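Local atomic coordinates of ABC sugar (Ribose) transporter, periplasmic substrate-binding subunit (Rhodobacter sphaeroides, PDB entry 3L49), a protein that probably binds a sugar in the periplasm and delivers it to an ABC transporter. Residues A115-A120 and L278-N283. Residues are numbered along the deposited sequence; the frame is centred on the assembly and turned at random.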
loop_
_atom_site.group_PDB
_atom_site.type_symbol
_atom_site.label_atom_id
_atom_site.label_comp_id
_atom_site.label_asym_id
_atom_site.label_seq_id
_atom_site.Cartn_x
_atom_site.Cartn_y
_atom_site.Cartn_z
ATOM N N ALA A 115 6.061 5.592 -12.134
ATOM C CA ALA A 115 5.721 6.795 -12.911
ATOM C C ALA A 115 6.588 6.934 -14.159
ATOM O O ALA A 115 6.084 7.256 -15.238
ATOM C CB ALA A 115 5.833 8.033 -12.054
ATOM N N LEU A 116 7.884 6.661 -14.003
ATOM C CA LEU A 116 8.840 6.731 -15.105
ATOM C C LEU A 116 8.538 5.693 -16.176
ATOM O O LEU A 116 8.615 5.991 -17.374
ATOM C CB LEU A 116 10.276 6.578 -14.597
ATOM C CG LEU A 116 10.891 7.796 -13.908
ATOM C CD1 LEU A 116 12.017 7.355 -12.998
ATOM C CD2 LEU A 116 11.367 8.819 -14.937
ATOM N N GLN A 117 8.178 4.485 -15.739
ATOM C CA GLN A 117 7.755 3.420 -16.650
ATOM C C GLN A 117 6.528 3.817 -17.473
ATOM O O GLN A 117 6.463 3.566 -18.678
ATOM C CB GLN A 117 7.454 2.140 -15.876
ATOM C CG GLN A 117 7.226 0.960 -16.780
ATOM C CD GLN A 117 8.455 0.664 -17.603
ATOM O OE1 GLN A 117 9.539 0.463 -17.055
ATOM N NE2 GLN A 117 8.304 0.661 -18.927
ATOM N N MET A 118 5.568 4.437 -16.799
ATOM C CA MET A 118 4.337 4.921 -17.411
ATOM C C MET A 118 4.599 5.948 -18.524
ATOM O O MET A 118 4.013 5.860 -19.604
ATOM C CB MET A 118 3.432 5.506 -16.324
ATOM C CG MET A 118 2.007 5.827 -16.763
ATOM S SD MET A 118 0.968 6.460 -15.428
ATOM C CE MET A 118 1.701 5.650 -14.029
ATOM N N VAL A 119 5.490 6.903 -18.265
ATOM C CA VAL A 119 5.800 7.935 -19.258
ATOM C C VAL A 119 6.688 7.399 -20.395
ATOM O O VAL A 119 6.562 7.824 -21.551
ATOM C CB VAL A 119 6.315 9.267 -18.606
ATOM C CG1 VAL A 119 7.442 9.017 -17.670
ATOM C CG2 VAL A 119 6.744 10.273 -19.651
ATOM N N ALA A 120 7.541 6.428 -20.069
ATOM C CA ALA A 120 8.297 5.693 -21.085
ATOM C C ALA A 120 7.361 4.936 -22.029
ATOM O O ALA A 120 7.517 5.019 -23.247
ATOM C CB ALA A 120 9.309 4.738 -20.439
ATOM N N LEU A 278 10.157 -3.669 -9.994
ATOM C CA LEU A 278 9.205 -3.280 -11.027
ATOM C C LEU A 278 9.068 -4.421 -12.037
ATOM O O LEU A 278 10.063 -4.960 -12.516
ATOM C CB LEU A 278 9.648 -1.990 -11.724
ATOM C CG LEU A 278 8.643 -1.343 -12.678
ATOM C CD1 LEU A 278 7.576 -0.613 -11.900
ATOM C CD2 LEU A 278 9.348 -0.383 -13.623
ATOM N N ILE A 279 7.826 -4.799 -12.332
ATOM C CA ILE A 279 7.528 -5.866 -13.285
ATOM C C ILE A 279 6.712 -5.274 -14.431
ATOM O O ILE A 279 5.614 -4.773 -14.216
ATOM C CB ILE A 279 6.726 -7.006 -12.622
ATOM C CG1 ILE A 279 7.491 -7.600 -11.438
ATOM C CG2 ILE A 279 6.381 -8.080 -13.639
ATOM C CD1 ILE A 279 6.705 -8.668 -10.675
ATOM N N THR A 280 7.254 -5.318 -15.644
ATOM C CA THR A 280 6.566 -4.759 -16.810
ATOM C C THR A 280 6.207 -5.879 -17.778
ATOM O O THR A 280 6.527 -7.044 -17.527
ATOM C CB THR A 280 7.410 -3.688 -17.535
ATOM O OG1 THR A 280 8.439 -4.324 -18.298
ATOM C CG2 THR A 280 8.038 -2.720 -16.548
ATOM N N LYS A 281 5.547 -5.518 -18.878
ATOM C CA LYS A 281 5.071 -6.488 -19.870
ATOM C C LYS A 281 6.183 -7.304 -20.526
ATOM O O LYS A 281 6.053 -8.523 -20.653
ATOM C CB LYS A 281 4.226 -5.808 -20.949
ATOM C CG LYS A 281 2.907 -5.264 -20.458
ATOM C CD LYS A 281 1.843 -5.371 -21.537
ATOM C CE LYS A 281 1.136 -6.709 -21.473
ATOM N NZ LYS A 281 0.347 -6.884 -20.203
ATOM N N GLU A 282 7.265 -6.641 -20.936
ATOM C CA GLU A 282 8.410 -7.350 -21.525
ATOM C C GLU A 282 9.380 -7.900 -20.470
ATOM O O GLU A 282 9.842 -9.039 -20.589
ATOM C CB GLU A 282 9.132 -6.495 -22.573
ATOM C CG GLU A 282 9.422 -5.060 -22.158
ATOM C CD GLU A 282 10.288 -4.334 -23.166
ATOM O OE1 GLU A 282 9.986 -4.407 -24.378
ATOM O OE2 GLU A 282 11.272 -3.687 -22.748
ATOM N N ASN A 283 9.668 -7.101 -19.441
ATOM C CA ASN A 283 10.421 -7.567 -18.273
ATOM C C ASN A 283 9.593 -8.512 -17.407
ATOM O O ASN A 283 9.567 -9.718 -17.639
ATOM C CB ASN A 283 10.897 -6.385 -17.428
ATOM C CG ASN A 283 11.367 -6.803 -16.050
ATOM O OD1 ASN A 283 12.311 -7.583 -15.908
ATOM N ND2 ASN A 283 10.710 -6.281 -15.025
#
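Gln117 of helix 107-122 meets two methyl groups of strand 271-280, those of Leu278 and Thr280, and no hydrogen bond joins the segments. Its OE1 stands 3.5 Å from Leu278 CD2 and 3.6 Å from Thr280 CG2, so the amide oxygen contacts both methyls. Gln117 CG is 3.8 Å from Thr280 CG2, and Gln117 CB is 3.9 Å from Leu278 CD2. The Gln117 and Thr280 side chains cross at about a right angle. Gln117 CG extends opposite the backbone N (chi1 -171°), which, with the bend at chi2 (62°), lays the amide against the two methyls; its NE2 hydrogen-bonds Asp121 one turn on, which helps fix the amide's rotation. Replacement of Gln117 by an alanine would probably leave both methyls without their amide partner and Asp121 without this donor. Thr280 OG1 also accepts from Asn283 N (3.2 Å, 148° at the hydrogen), an ST motif, though Asn283 is poorly ordered, while Lys281 NZ bonds to backbone oxygens including Val233 O and Ala240 O. In this periplasmic-binding-protein fold the contact lies at the surface, where helix 107-122 packs over the sheet: Gln117 and Thr280 both touch Ala242 of strand 240-245, the antiparallel neighbour of 271-280, and Met118 reaches Trp196 and Tyr221 on strands farther across.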